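PDB 1OJQ: ADP-ribosyltransferase from Staphylococcus aureus, which catalyses the transfer of ADP-ribose from NAD+ to a target protein, probably a Rho-type small GTPase as in related C3 exoenzymes. Local coordinates for residues Y136-L141 / E180-R185; S75-S80 / T162-I167; Y84-L89 / L141-A146; L156-G161 / A207-K212; A32-T37 / L172-G177. All coordinates share one frame; numbering follows the deposited sequence.

Contact 1 of 5, residues Y136-L141 / E180-R185; sequences YSSTQL and EVLLPR
Tyr-136 packs on Arg-185 just beyond the paired ends of the antiparallel strands 137-140 and 180-183. From the tyrosine backbone outward, CB sits 3.8 Å from Leu-183 O, and that same oxygen lies at the ring edge, in plane. CD1 comes within 3.4 Å of Arg-185 N. Over one face, above the ring centre, stands Arg-185 CB, a CH-pi contact 4.0 Å from the Tyr-136 centroid. At the tip, Tyr-136 OH is flanked by Arg-185 CD, and Asp-69 both hydrogen-bonds this hydroxyl and forms a salt bridge with Arg-185 NE. The guanidinium plane is turned 63° from the ring, so the two do not stack.

Along the strands, three hydrogen bonds join Thr-139 to Val-181. Two converge on Val-181 O, from Thr-139 N at 3.0 Å and from Thr-139 OG1 at 2.9 Å, the hydroxyl tucked by a chi1 of 71° between its own backbone N and carbonyl carbon; the third returns from Val-181 N to Thr-139 O. Ser-138 OG stands 3.2 Å from Glu-180 OE2, at most a weak bond. Glu-180 and Gln-140 both bind NAD+, and Ser-138 to Gln-140 probably occupy the place of the family's Ser-Thr-Ser motif. Tyr-136 packs against helices 41-49 and 59-73 and meets the ring of Tyr-36 edge-to-face, while Thr-139 and Leu-141 touch strand 81-87 and strand 165-166 pairs along strand 180-183.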
# COMPACT_ATOMS: atom_id res chain seq x y z
N TYR A 136 -8.59 -0.34 3.34
CA TYR A 136 -7.64 0.75 3.09
C TYR A 136 -6.30 0.17 2.66
O TYR A 136 -6.05 -1.01 2.88
CB TYR A 136 -7.48 1.64 4.34
CG TYR A 136 -8.81 2.32 4.65
CD1 TYR A 136 -9.15 3.55 4.12
CD2 TYR A 136 -9.71 1.69 5.51
CE1 TYR A 136 -10.38 4.16 4.42
CE2 TYR A 136 -10.92 2.28 5.80
CZ TYR A 136 -11.25 3.50 5.26
OH TYR A 136 -12.47 4.04 5.59
N SER A 137 -5.42 0.97 2.05
CA SER A 137 -4.11 0.44 1.66
C SER A 137 -3.00 1.21 2.36
O SER A 137 -2.90 2.44 2.23
CB SER A 137 -3.92 0.56 0.15
OG SER A 137 -4.82 -0.25 -0.57
N SER A 138 -2.18 0.48 3.10
CA SER A 138 -1.06 1.08 3.81
C SER A 138 0.20 0.95 2.97
O SER A 138 0.52 -0.17 2.59
CB SER A 138 -0.86 0.40 5.17
OG SER A 138 -2.06 0.53 5.93
N THR A 139 0.89 2.04 2.69
CA THR A 139 2.05 2.06 1.81
C THR A 139 3.10 2.95 2.45
O THR A 139 2.80 3.54 3.49
CB THR A 139 1.71 2.63 0.41
OG1 THR A 139 1.48 4.05 0.51
CG2 THR A 139 0.44 2.00 -0.14
N GLN A 140 4.28 3.04 1.86
CA GLN A 140 5.31 3.93 2.40
C GLN A 140 6.07 4.63 1.28
O GLN A 140 6.28 4.12 0.17
CB GLN A 140 6.25 3.20 3.35
CG GLN A 140 7.01 2.00 2.88
CD GLN A 140 7.73 1.22 3.96
OE1 GLN A 140 7.99 1.68 5.08
NE2 GLN A 140 8.11 -0.01 3.63
N LEU A 141 6.53 5.85 1.61
CA LEU A 141 7.32 6.60 0.63
C LEU A 141 8.73 6.06 0.44
O LEU A 141 9.31 6.17 -0.64
CB LEU A 141 7.48 8.08 1.04
CG LEU A 141 6.33 9.04 0.76
CD1 LEU A 141 6.66 10.40 1.37
CD2 LEU A 141 6.03 9.15 -0.73
N GLU A 180 4.72 6.31 6.34
CA GLU A 180 3.49 5.74 5.83
C GLU A 180 2.61 6.74 5.10
O GLU A 180 2.36 7.86 5.51
CB GLU A 180 2.67 5.09 6.98
CG GLU A 180 1.42 4.40 6.40
CD GLU A 180 0.72 3.47 7.37
OE1 GLU A 180 1.25 3.22 8.48
OE2 GLU A 180 -0.38 2.98 7.02
N VAL A 181 2.10 6.27 3.96
CA VAL A 181 1.05 6.97 3.21
C VAL A 181 -0.19 6.08 3.23
O VAL A 181 -0.06 4.90 2.86
CB VAL A 181 1.49 7.26 1.76
CG1 VAL A 181 0.34 7.73 0.90
CG2 VAL A 181 2.62 8.29 1.82
N LEU A 182 -1.32 6.58 3.66
CA LEU A 182 -2.56 5.80 3.71
C LEU A 182 -3.42 6.11 2.50
O LEU A 182 -3.72 7.28 2.29
CB LEU A 182 -3.26 6.11 5.04
CG LEU A 182 -4.39 5.18 5.44
CD1 LEU A 182 -3.89 3.75 5.59
CD2 LEU A 182 -5.05 5.71 6.71
N LEU A 183 -3.82 5.12 1.70
CA LEU A 183 -4.66 5.33 0.53
C LEU A 183 -6.12 4.96 0.79
O LEU A 183 -6.40 4.10 1.64
CB LEU A 183 -4.13 4.52 -0.67
CG LEU A 183 -2.63 4.70 -0.98
CD1 LEU A 183 -2.20 3.79 -2.13
CD2 LEU A 183 -2.36 6.16 -1.28
N PRO A 184 -7.06 5.56 0.08
CA PRO A 184 -8.47 5.29 0.24
C PRO A 184 -8.80 3.81 0.08
O PRO A 184 -8.14 3.07 -0.65
CB PRO A 184 -9.11 6.00 -0.97
CG PRO A 184 -8.17 7.09 -1.30
CD PRO A 184 -6.80 6.60 -0.94
N ARG A 185 -9.87 3.43 0.76
CA ARG A 185 -10.43 2.10 0.54
C ARG A 185 -10.85 2.00 -0.92
O ARG A 185 -11.27 2.97 -1.55
CB ARG A 185 -11.59 1.82 1.49
CG ARG A 185 -12.80 2.73 1.30
CD ARG A 185 -13.76 2.48 2.46
NE ARG A 185 -14.98 3.28 2.37
CZ ARG A 185 -16.11 2.82 1.87
NH1 ARG A 185 -16.17 1.57 1.41
NH2 ARG A 185 -17.19 3.60 1.82
O HOH W 1 -7.36 0.55 -0.60

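Contact 2 of 5, residues S75-S80 / T162-I167; sequences SVTPDS and TKAAYI
Ser-75 meets Ala-164 through two hydrogen bonds, one from its backbone and one from its side chain. Ala-164 N donates to Ser-75 O at 3.0 Å, nearly straight at 172°. In return Ser-75 OG donates to Ala-164 O over a short 2.6 Å; a chi1 of 48° swings the hydroxyl round to face that acceptor. Two residues on, Thr-77 N reaches Thr-162 O at 2.9 Å, which closes a single isolated bridge centred on Val-76 and Lys-163. Beside it, the methyl CG2 of Thr-77 packs on Ala-164 CB at 3.7 Å.

Further out, a water donates to Ser-75 OG at 3.0 Å and accepts from Tyr-166 N at 2.8 Å, carrying the connection on to strand 165-166, a border strand of the three-stranded antiparallel sheet. Thr-77 OG1 is hydrogen-bonded to Pro-159 O and Thr-162 OG1 to Lys-212 N, while Lys-163 NZ holds Lys-212 O. The 75-80 loop, which follows helix 59-73, is thereby fastened to segment 162-167 and to the turn at Pro-159, while Thr-162 and Lys-163 in turn hold the C-terminal residue.

Most of the contact is backbone polarity answered by backbone polarity, and Ser-75 OG, both donor and acceptor, satisfies a carbonyl and orders the water next to it.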
# COMPACT_ATOMS: atom_id res chain seq x y z
N SER A 75 -6.39 15.41 1.93
CA SER A 75 -5.17 15.76 1.20
C SER A 75 -5.08 14.94 -0.09
O SER A 75 -5.50 13.78 -0.17
CB SER A 75 -3.89 15.57 2.02
OG SER A 75 -3.83 14.30 2.66
N VAL A 76 -4.49 15.59 -1.08
CA VAL A 76 -4.17 14.92 -2.33
C VAL A 76 -2.68 15.02 -2.58
O VAL A 76 -1.96 15.88 -2.07
CB VAL A 76 -4.94 15.48 -3.53
CG1 VAL A 76 -6.44 15.29 -3.31
CG2 VAL A 76 -4.60 16.94 -3.79
N THR A 77 -2.16 14.11 -3.40
CA THR A 77 -0.73 14.20 -3.69
C THR A 77 -0.38 15.44 -4.50
O THR A 77 -1.01 15.70 -5.52
CB THR A 77 -0.26 12.95 -4.47
OG1 THR A 77 -1.08 12.83 -5.65
CG2 THR A 77 -0.45 11.68 -3.65
N PRO A 78 0.59 16.22 -4.05
CA PRO A 78 0.98 17.41 -4.82
C PRO A 78 1.85 17.09 -6.02
O PRO A 78 2.10 17.96 -6.86
CB PRO A 78 1.79 18.20 -3.77
CG PRO A 78 2.47 17.11 -2.98
CD PRO A 78 1.39 16.07 -2.82
N ASP A 79 2.35 15.87 -6.13
CA ASP A 79 3.10 15.37 -7.29
C ASP A 79 2.69 13.92 -7.56
O ASP A 79 2.26 13.24 -6.64
CB ASP A 79 4.61 15.37 -7.09
CG ASP A 79 5.18 16.71 -6.67
OD1 ASP A 79 5.42 16.95 -5.46
OD2 ASP A 79 5.39 17.54 -7.57
N SER A 80 2.88 13.47 -8.80
CA SER A 80 2.85 12.03 -9.04
C SER A 80 3.96 11.43 -8.18
O SER A 80 5.03 12.03 -8.06
CB SER A 80 3.05 11.76 -10.52
OG SER A 80 3.40 10.42 -10.79
N THR A 162 -4.27 12.60 -6.59
CA THR A 162 -5.12 11.53 -6.03
C THR A 162 -5.19 11.65 -4.51
O THR A 162 -4.28 12.18 -3.84
CB THR A 162 -4.58 10.16 -6.50
OG1 THR A 162 -5.59 9.17 -6.40
CG2 THR A 162 -3.42 9.68 -5.62
N LYS A 163 -6.28 11.15 -3.92
CA LYS A 163 -6.43 11.22 -2.46
C LYS A 163 -5.35 10.39 -1.78
O LYS A 163 -5.14 9.23 -2.15
CB LYS A 163 -7.80 10.72 -2.04
CG LYS A 163 -8.95 11.65 -2.44
CD LYS A 163 -10.28 11.07 -1.98
CE LYS A 163 -11.44 11.95 -2.41
NZ LYS A 163 -11.44 12.22 -3.88
N ALA A 164 -4.68 10.95 -0.79
CA ALA A 164 -3.66 10.20 -0.05
C ALA A 164 -3.33 10.92 1.26
O ALA A 164 -3.23 12.15 1.25
CB ALA A 164 -2.41 10.05 -0.90
N ALA A 165 -3.16 10.19 2.35
CA ALA A 165 -2.80 10.82 3.62
C ALA A 165 -1.37 10.45 3.99
O ALA A 165 -1.03 9.27 4.05
CB ALA A 165 -3.68 10.39 4.79
N TYR A 166 -0.54 11.46 4.25
CA TYR A 166 0.77 11.13 4.80
C TYR A 166 0.65 11.13 6.32
O TYR A 166 0.22 12.16 6.84
CB TYR A 166 1.85 12.11 4.39
CG TYR A 166 3.22 11.91 5.02
CD1 TYR A 166 4.09 10.94 4.54
CD2 TYR A 166 3.65 12.69 6.09
CE1 TYR A 166 5.34 10.77 5.12
CE2 TYR A 166 4.90 12.54 6.66
CZ TYR A 166 5.76 11.56 6.17
OH TYR A 166 7.00 11.38 6.73
N ILE A 167 1.02 10.01 6.94
CA ILE A 167 0.71 9.93 8.36
C ILE A 167 1.92 9.71 9.24
O ILE A 167 1.73 9.33 10.40
CB ILE A 167 -0.33 8.80 8.58
CG1 ILE A 167 0.21 7.40 8.32
CG2 ILE A 167 -1.58 9.07 7.73
CD1 ILE A 167 -0.80 6.31 8.68
O HOH W 2 -1.67 13.96 4.75

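Contact 3 of 5, residues Y84-L89 / L141-A146; sequences YRLLNL and LVSGAA
Ser-143 covers Tyr-84 in a CH-pi contact: its CB stands over one face of the ring, shifted toward the rim, 4.1 Å from the centroid of Tyr-84 and 24° off the ring normal. The closest ring atom is Tyr-84 CG, 3.7 Å from Ser-143 CB. At the ring edge, near its plane, Leu-141 O lies 3.9 Å from Tyr-84 CD1, so the loop curls from rim to face of one tyrosine.

Van der Waals contacts continue along the strand at Leu-86. One branch, CD1, presses on Gly-144 CA at 3.5 Å; the other, CD2, approaches Ser-143 OG at 3.7 Å. The serine hydroxyl lies there because it is anti to the backbone N, chi1 179°.

Strand 81-87 borders the five-stranded mixed sheet of the ADP-ribosyltransferase fold, and the loop after strand 137-140 passes over it in a type II beta turn from Val-142 to Ala-145. The turn is closed by Ala-145 N bonding Val-142 O at 3.1 Å, with Gly-144 at positive phi. This loop probably leads into the phosphate-nicotinamide loop of the family. Leu-86 and Arg-85 are NAD+-binding residues, as is Gln-140 just before the loop.

The side-chain hydroxyls of Ser-143 and Tyr-84 bond outside the two segments, Ser-143 OG to Glu-153 OE2 on the adjacent strand and Tyr-84 OH to Asn-5 ND2. Separately, the backbone oxygen Leu-86 O is hydrogen-bonded to Arg-150 NH1 of the NAD+ site.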
# COMPACT_ATOMS: atom_id res chain seq x y z
N TYR A 84 5.41 2.37 -1.70
CA TYR A 84 5.78 0.97 -1.65
C TYR A 84 5.03 0.20 -0.58
O TYR A 84 4.63 0.74 0.45
CB TYR A 84 7.28 0.88 -1.36
CG TYR A 84 8.09 1.52 -2.47
CD1 TYR A 84 8.39 2.87 -2.50
CD2 TYR A 84 8.56 0.72 -3.51
CE1 TYR A 84 9.14 3.41 -3.54
CE2 TYR A 84 9.30 1.24 -4.54
CZ TYR A 84 9.59 2.59 -4.55
OH TYR A 84 10.32 3.08 -5.61
N ARG A 85 4.85 -1.09 -0.85
CA ARG A 85 4.23 -1.97 0.15
C ARG A 85 5.00 -3.27 0.17
O ARG A 85 5.08 -3.93 -0.89
CB ARG A 85 2.77 -2.21 -0.19
CG ARG A 85 1.99 -2.83 0.96
N LEU A 86 5.57 -3.61 1.31
CA LEU A 86 6.42 -4.81 1.41
C LEU A 86 5.49 -5.96 1.81
O LEU A 86 4.69 -5.82 2.74
CB LEU A 86 7.56 -4.60 2.39
CG LEU A 86 8.71 -3.67 1.99
CD1 LEU A 86 9.82 -3.73 3.04
CD2 LEU A 86 9.30 -4.03 0.63
N LEU A 87 5.56 -7.09 1.11
CA LEU A 87 4.56 -8.13 1.30
C LEU A 87 5.21 -9.51 1.46
O LEU A 87 6.27 -9.75 0.90
CB LEU A 87 3.62 -8.20 0.08
CG LEU A 87 2.85 -6.91 -0.20
CD1 LEU A 87 2.36 -6.85 -1.64
CD2 LEU A 87 1.69 -6.79 0.80
N ASN A 88 4.53 -10.37 2.20
CA ASN A 88 4.91 -11.77 2.32
C ASN A 88 4.45 -12.55 1.09
O ASN A 88 3.60 -12.06 0.35
CB ASN A 88 4.29 -12.39 3.60
CG ASN A 88 4.96 -11.82 4.84
OD1 ASN A 88 6.19 -11.80 4.88
ND2 ASN A 88 4.23 -11.35 5.83
N LEU A 89 4.98 -13.76 0.88
CA LEU A 89 4.58 -14.44 -0.35
C LEU A 89 3.11 -14.81 -0.40
O LEU A 89 2.57 -15.06 -1.49
CB LEU A 89 5.42 -15.70 -0.54
CG LEU A 89 6.89 -15.55 -0.87
CD1 LEU A 89 7.51 -16.95 -1.02
CD2 LEU A 89 7.14 -14.74 -2.14
N LEU A 141 6.53 5.85 1.61
CA LEU A 141 7.32 6.60 0.63
C LEU A 141 8.73 6.06 0.44
O LEU A 141 9.31 6.17 -0.64
CB LEU A 141 7.48 8.08 1.04
CG LEU A 141 6.33 9.04 0.76
CD1 LEU A 141 6.66 10.40 1.37
CD2 LEU A 141 6.03 9.15 -0.73
N VAL A 142 9.31 5.51 1.50
CA VAL A 142 10.66 4.92 1.45
C VAL A 142 10.55 3.42 1.70
O VAL A 142 10.12 2.97 2.77
CB VAL A 142 11.60 5.56 2.47
CG1 VAL A 142 13.00 4.96 2.40
CG2 VAL A 142 11.67 7.07 2.24
N SER A 143 10.91 2.65 0.68
CA SER A 143 10.68 1.21 0.78
C SER A 143 11.46 0.63 1.95
O SER A 143 12.67 0.87 2.02
CB SER A 143 11.10 0.51 -0.52
OG SER A 143 10.88 -0.89 -0.38
N GLY A 144 10.82 -0.10 2.85
CA GLY A 144 11.45 -0.75 3.98
C GLY A 144 11.80 0.12 5.16
O GLY A 144 12.48 -0.26 6.12
N ALA A 145 11.32 1.36 5.15
CA ALA A 145 11.59 2.25 6.28
C ALA A 145 11.01 1.67 7.56
O ALA A 145 9.81 1.43 7.65
CB ALA A 145 11.00 3.63 6.01
N ALA A 146 11.90 1.45 8.54
CA ALA A 146 11.47 0.98 9.86
C ALA A 146 10.87 -0.42 9.78
O ALA A 146 10.26 -0.85 10.78
CB ALA A 146 10.49 1.96 10.46

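Contact 4 of 5, residues L156-G161 / A207-K212; sequences LELPKG and AVVFKK
The carboxylate of Glu-157 brings OE2 to 3.8 Å from Val-208 CG2, and the two side chains run alongside each other in the same direction. The glutamate chain is extended from a CG anti to the backbone N (chi1 -168°), which carries it along its neighbour. Nearby, the puckered ring of Pro-159 turns CG and CD toward Val-209 O, with CG at 3.2 Å from that oxygen.

These residues belong to the parallel pair of strands 152-158 and 203-209 in the mixed five-stranded sheet of the ADP-ribosyltransferase fold; the short segments run at 31° to each other. Glu-157 is held from both its backbone groups: its N donates to Ala-207 O at 2.8 Å, and its O accepts from Val-209 N at 3.0 Å. Pro-159 has no N-H to continue the pattern, and its ring carbons take the position before Val-209 O where a donor would be expected.

Aliphatic contacts fill the other face of the sheet, where Leu-156 CD2 meets Ala-207 CB at 3.8 Å. Val-209 CG2 is wedged between Leu-158 CD2, 3.6 Å away, and the more distant CB of Leu-156. Strands 81-87 and 187-196 flank this pair, with Val-83 touching both leucines and Tyr-189 touching Leu-156, Ala-207 and Val-209.

Past the strands, Gly-161 turns the chain at positive phi, and one water joins the two ends: it donates to Gly-161 O and, at 2.6 Å, to the terminal oxygen Lys-212 OXT.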
# COMPACT_ATOMS: atom_id res chain seq x y z
N LEU A 156 4.04 1.28 -6.35
CA LEU A 156 2.82 1.86 -6.88
C LEU A 156 2.97 3.31 -7.31
O LEU A 156 3.28 4.15 -6.47
CB LEU A 156 1.71 1.80 -5.82
CG LEU A 156 1.32 0.40 -5.34
CD1 LEU A 156 0.22 0.53 -4.27
CD2 LEU A 156 0.86 -0.46 -6.50
N GLU A 157 2.75 3.59 -8.59
CA GLU A 157 2.77 4.98 -9.04
C GLU A 157 1.44 5.66 -8.74
O GLU A 157 0.41 5.24 -9.27
CB GLU A 157 3.04 5.05 -10.55
CG GLU A 157 3.38 6.46 -11.04
CD GLU A 157 3.27 6.53 -12.56
OE1 GLU A 157 3.00 7.61 -13.12
OE2 GLU A 157 3.46 5.49 -13.22
N LEU A 158 1.41 6.69 -7.91
CA LEU A 158 0.19 7.40 -7.59
C LEU A 158 0.06 8.62 -8.50
O LEU A 158 1.02 9.40 -8.54
CB LEU A 158 0.18 7.93 -6.16
CG LEU A 158 0.41 6.91 -5.05
CD1 LEU A 158 0.29 7.58 -3.70
CD2 LEU A 158 -0.56 5.75 -5.21
N PRO A 159 -1.04 8.79 -9.18
CA PRO A 159 -1.21 10.00 -10.00
C PRO A 159 -1.18 11.28 -9.18
O PRO A 159 -1.59 11.33 -8.02
CB PRO A 159 -2.62 9.83 -10.58
CG PRO A 159 -2.92 8.37 -10.50
CD PRO A 159 -2.21 7.88 -9.27
N LYS A 160 -0.69 12.36 -9.79
CA LYS A 160 -0.80 13.64 -9.10
C LYS A 160 -2.26 13.96 -8.84
O LYS A 160 -3.16 13.75 -9.66
CB LYS A 160 -0.11 14.70 -9.95
CG LYS A 160 -0.21 16.10 -9.39
CD LYS A 160 0.43 17.14 -10.31
CE LYS A 160 0.30 18.50 -9.60
NZ LYS A 160 1.25 19.46 -10.23
N GLY A 161 -2.52 14.48 -7.65
CA GLY A 161 -3.86 14.90 -7.31
C GLY A 161 -4.78 13.81 -6.82
O GLY A 161 -5.98 14.05 -6.64
N ALA A 207 3.19 -1.12 -10.49
CA ALA A 207 1.81 -0.92 -10.92
C ALA A 207 1.41 0.56 -10.88
O ALA A 207 2.04 1.39 -10.20
CB ALA A 207 0.88 -1.74 -10.04
N VAL A 208 0.34 0.88 -11.58
CA VAL A 208 -0.20 2.23 -11.60
C VAL A 208 -1.58 2.30 -10.94
O VAL A 208 -2.49 1.59 -11.36
CB VAL A 208 -0.31 2.72 -13.05
CG1 VAL A 208 -0.80 4.16 -13.10
CG2 VAL A 208 1.06 2.57 -13.69
N VAL A 209 -1.70 3.16 -9.94
CA VAL A 209 -2.98 3.35 -9.24
C VAL A 209 -3.92 4.25 -10.02
O VAL A 209 -3.52 5.26 -10.61
CB VAL A 209 -2.73 3.96 -7.84
CG1 VAL A 209 -3.99 4.52 -7.21
CG2 VAL A 209 -2.11 2.94 -6.89
N PHE A 210 -5.20 3.92 -10.04
CA PHE A 210 -6.23 4.75 -10.65
C PHE A 210 -6.51 5.93 -9.72
O PHE A 210 -6.66 5.72 -8.51
CB PHE A 210 -7.52 3.97 -10.88
CG PHE A 210 -7.55 3.01 -12.06
CD1 PHE A 210 -6.45 2.84 -12.88
CD2 PHE A 210 -8.70 2.28 -12.32
CE1 PHE A 210 -6.50 1.96 -13.95
CE2 PHE A 210 -8.75 1.39 -13.39
CZ PHE A 210 -7.64 1.21 -14.19
N LYS A 211 -6.55 7.14 -10.24
CA LYS A 211 -6.85 8.29 -9.40
C LYS A 211 -8.21 8.16 -8.74
O LYS A 211 -9.21 7.74 -9.34
CB LYS A 211 -6.81 9.56 -10.25
CG LYS A 211 -6.97 10.87 -9.48
CD LYS A 211 -6.51 11.95 -10.46
CE LYS A 211 -5.98 13.21 -9.83
NZ LYS A 211 -6.22 14.35 -10.76
N LYS A 212 -8.23 8.55 -7.46
CA LYS A 212 -9.45 8.65 -6.68
C LYS A 212 -9.59 10.04 -6.06
O LYS A 212 -10.75 10.45 -5.86
CB LYS A 212 -9.54 7.61 -5.56
CG LYS A 212 -9.90 6.23 -6.09
CD LYS A 212 -9.84 5.16 -5.02
CE LYS A 212 -11.11 5.09 -4.18
NZ LYS A 212 -12.35 4.89 -4.97
OXT LYS A 212 -8.55 10.68 -5.77
O HOH W 3 -8.61 13.25 -6.05

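Contact 5 of 5, residues A32-T37 / L172-G177; sequences AIYNYT and LTAYPG
One border of the NAD+ site is built here, where Thr-37 of helix 27-38, an NAD+-binding residue, holds the loop that leads to Glu-180. That loop is probably part of the ADP-ribosylating turn-turn loop of the family, and it contains an ST turn: Thr-173 OG1 accepts from Tyr-175 N at 3.0 Å.

The Thr-37 hydroxyl works in two directions. It donates to Tyr-34 O one helical turn back, at 2.7 Å, and accepts from Ala-174 N at 2.8 Å along a nearly straight line (171°). A chi1 of 68° turns OG1 back along the helix toward Tyr-34 O. Its methyl, CG2, meets Thr-173 OG1 at 3.6 Å, the two threonine side chains lying roughly perpendicular.

The ring of Tyr-34 lies against the loop backbone, CE1 3.4 Å from Thr-173 C, while Ala-174 CB packs near its CZ and OH. Ile-33 CG2 lies 3.2 Å from Leu-172 O, and Ile-167 touches both Ile-33 and Thr-37. Beyond the ST turn, the Tyr-175 ring swings back to the helix, its CE1 3.4 Å from Thr-37 O.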
# COMPACT_ATOMS: atom_id res chain seq x y z
N ALA A 32 -8.67 9.00 14.36
CA ALA A 32 -9.01 7.98 13.38
C ALA A 32 -7.76 7.36 12.77
O ALA A 32 -7.69 6.14 12.66
CB ALA A 32 -9.82 8.57 12.23
N ILE A 33 -6.83 8.23 12.34
CA ILE A 33 -5.64 7.65 11.72
C ILE A 33 -4.87 6.83 12.75
O ILE A 33 -4.44 5.70 12.47
CB ILE A 33 -4.72 8.73 11.14
CG1 ILE A 33 -5.39 9.52 10.00
CG2 ILE A 33 -3.37 8.18 10.70
CD1 ILE A 33 -4.69 10.85 9.74
N TYR A 34 -4.69 7.36 13.96
CA TYR A 34 -3.90 6.64 14.96
C TYR A 34 -4.53 5.29 15.25
O TYR A 34 -3.86 4.26 15.24
CB TYR A 34 -3.75 7.44 16.27
CG TYR A 34 -2.71 6.85 17.18
CD1 TYR A 34 -1.38 7.25 17.11
CD2 TYR A 34 -3.03 5.87 18.11
CE1 TYR A 34 -0.39 6.72 17.92
CE2 TYR A 34 -2.06 5.32 18.94
CZ TYR A 34 -0.75 5.75 18.84
OH TYR A 34 0.19 5.20 19.67
N ASN A 35 -5.82 5.27 15.54
CA ASN A 35 -6.49 4.01 15.84
C ASN A 35 -6.39 3.01 14.69
O ASN A 35 -6.25 1.81 14.94
CB ASN A 35 -7.95 4.24 16.21
CG ASN A 35 -8.08 4.82 17.61
OD1 ASN A 35 -7.19 4.69 18.46
ND2 ASN A 35 -9.21 5.48 17.84
N TYR A 36 -6.44 3.48 13.45
CA TYR A 36 -6.27 2.57 12.32
C TYR A 36 -4.90 1.92 12.36
O TYR A 36 -4.77 0.70 12.18
CB TYR A 36 -6.53 3.31 10.97
CG TYR A 36 -6.46 2.28 9.85
CD1 TYR A 36 -7.58 1.51 9.56
CD2 TYR A 36 -5.31 2.08 9.11
CE1 TYR A 36 -7.53 0.56 8.54
CE2 TYR A 36 -5.24 1.14 8.10
CZ TYR A 36 -6.36 0.39 7.82
OH TYR A 36 -6.31 -0.56 6.81
N THR A 37 -3.85 2.72 12.57
CA THR A 37 -2.49 2.18 12.59
C THR A 37 -2.29 1.17 13.72
O THR A 37 -1.50 0.25 13.53
CB THR A 37 -1.39 3.25 12.73
OG1 THR A 37 -1.45 3.86 14.03
CG2 THR A 37 -1.58 4.34 11.68
N LEU A 172 -0.13 10.74 14.89
CA LEU A 172 -0.96 10.11 13.88
C LEU A 172 -0.72 8.60 13.77
O LEU A 172 -1.64 7.91 13.34
CB LEU A 172 -0.71 10.70 12.48
CG LEU A 172 -0.95 12.20 12.32
CD1 LEU A 172 -0.70 12.62 10.87
CD2 LEU A 172 -2.35 12.58 12.77
N THR A 173 0.48 8.11 14.10
CA THR A 173 0.74 6.67 13.89
C THR A 173 1.36 5.97 15.09
O THR A 173 2.23 6.54 15.75
CB THR A 173 1.63 6.43 12.65
OG1 THR A 173 1.82 5.02 12.48
CG2 THR A 173 3.01 7.04 12.80
N ALA A 174 0.90 4.75 15.37
CA ALA A 174 1.45 3.92 16.43
C ALA A 174 2.78 3.32 16.00
O ALA A 174 3.49 2.70 16.80
CB ALA A 174 0.45 2.82 16.81
N TYR A 175 3.11 3.52 14.72
CA TYR A 175 4.32 2.96 14.13
C TYR A 175 5.16 3.99 13.38
O TYR A 175 5.26 3.90 12.16
CB TYR A 175 3.93 1.84 13.14
CG TYR A 175 3.39 0.64 13.90
CD1 TYR A 175 2.05 0.60 14.28
CD2 TYR A 175 4.23 -0.42 14.24
CE1 TYR A 175 1.53 -0.48 14.98
CE2 TYR A 175 3.71 -1.50 14.94
CZ TYR A 175 2.38 -1.52 15.30
OH TYR A 175 1.88 -2.59 16.00
N PRO A 176 5.71 4.94 14.12
CA PRO A 176 6.48 6.04 13.52
C PRO A 176 7.71 5.56 12.78
O PRO A 176 8.30 4.53 13.11
CB PRO A 176 6.93 6.90 14.71
CG PRO A 176 6.78 6.01 15.90
CD PRO A 176 5.65 5.06 15.59
N GLY A 177 8.09 6.31 11.75
CA GLY A 177 9.31 6.01 11.05
C GLY A 177 9.12 5.19 9.80
O GLY A 177 10.07 5.01 9.05

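Overall arrangement
From the N terminus, helix 27-38 opens contact 5, whose partner loop comes only at 172-177, making the longest loop of the five. Within it, 75-80 opens contact 2, closed at 162-167, and inside that lies contact 3, from 84-89 to 141-146. Contact 1 starts at 136-141, shares Leu-141 with contact 3, and closes at 180-185, so it crosses all the others. Contact 4 follows contact 3 in series and crosses contacts 1, 2 and 5. Contacts 3 and 4 both involve the five-stranded sheet, contacts 1 and 2 share the three-stranded one, and contact 5 adds the N-terminal helical region.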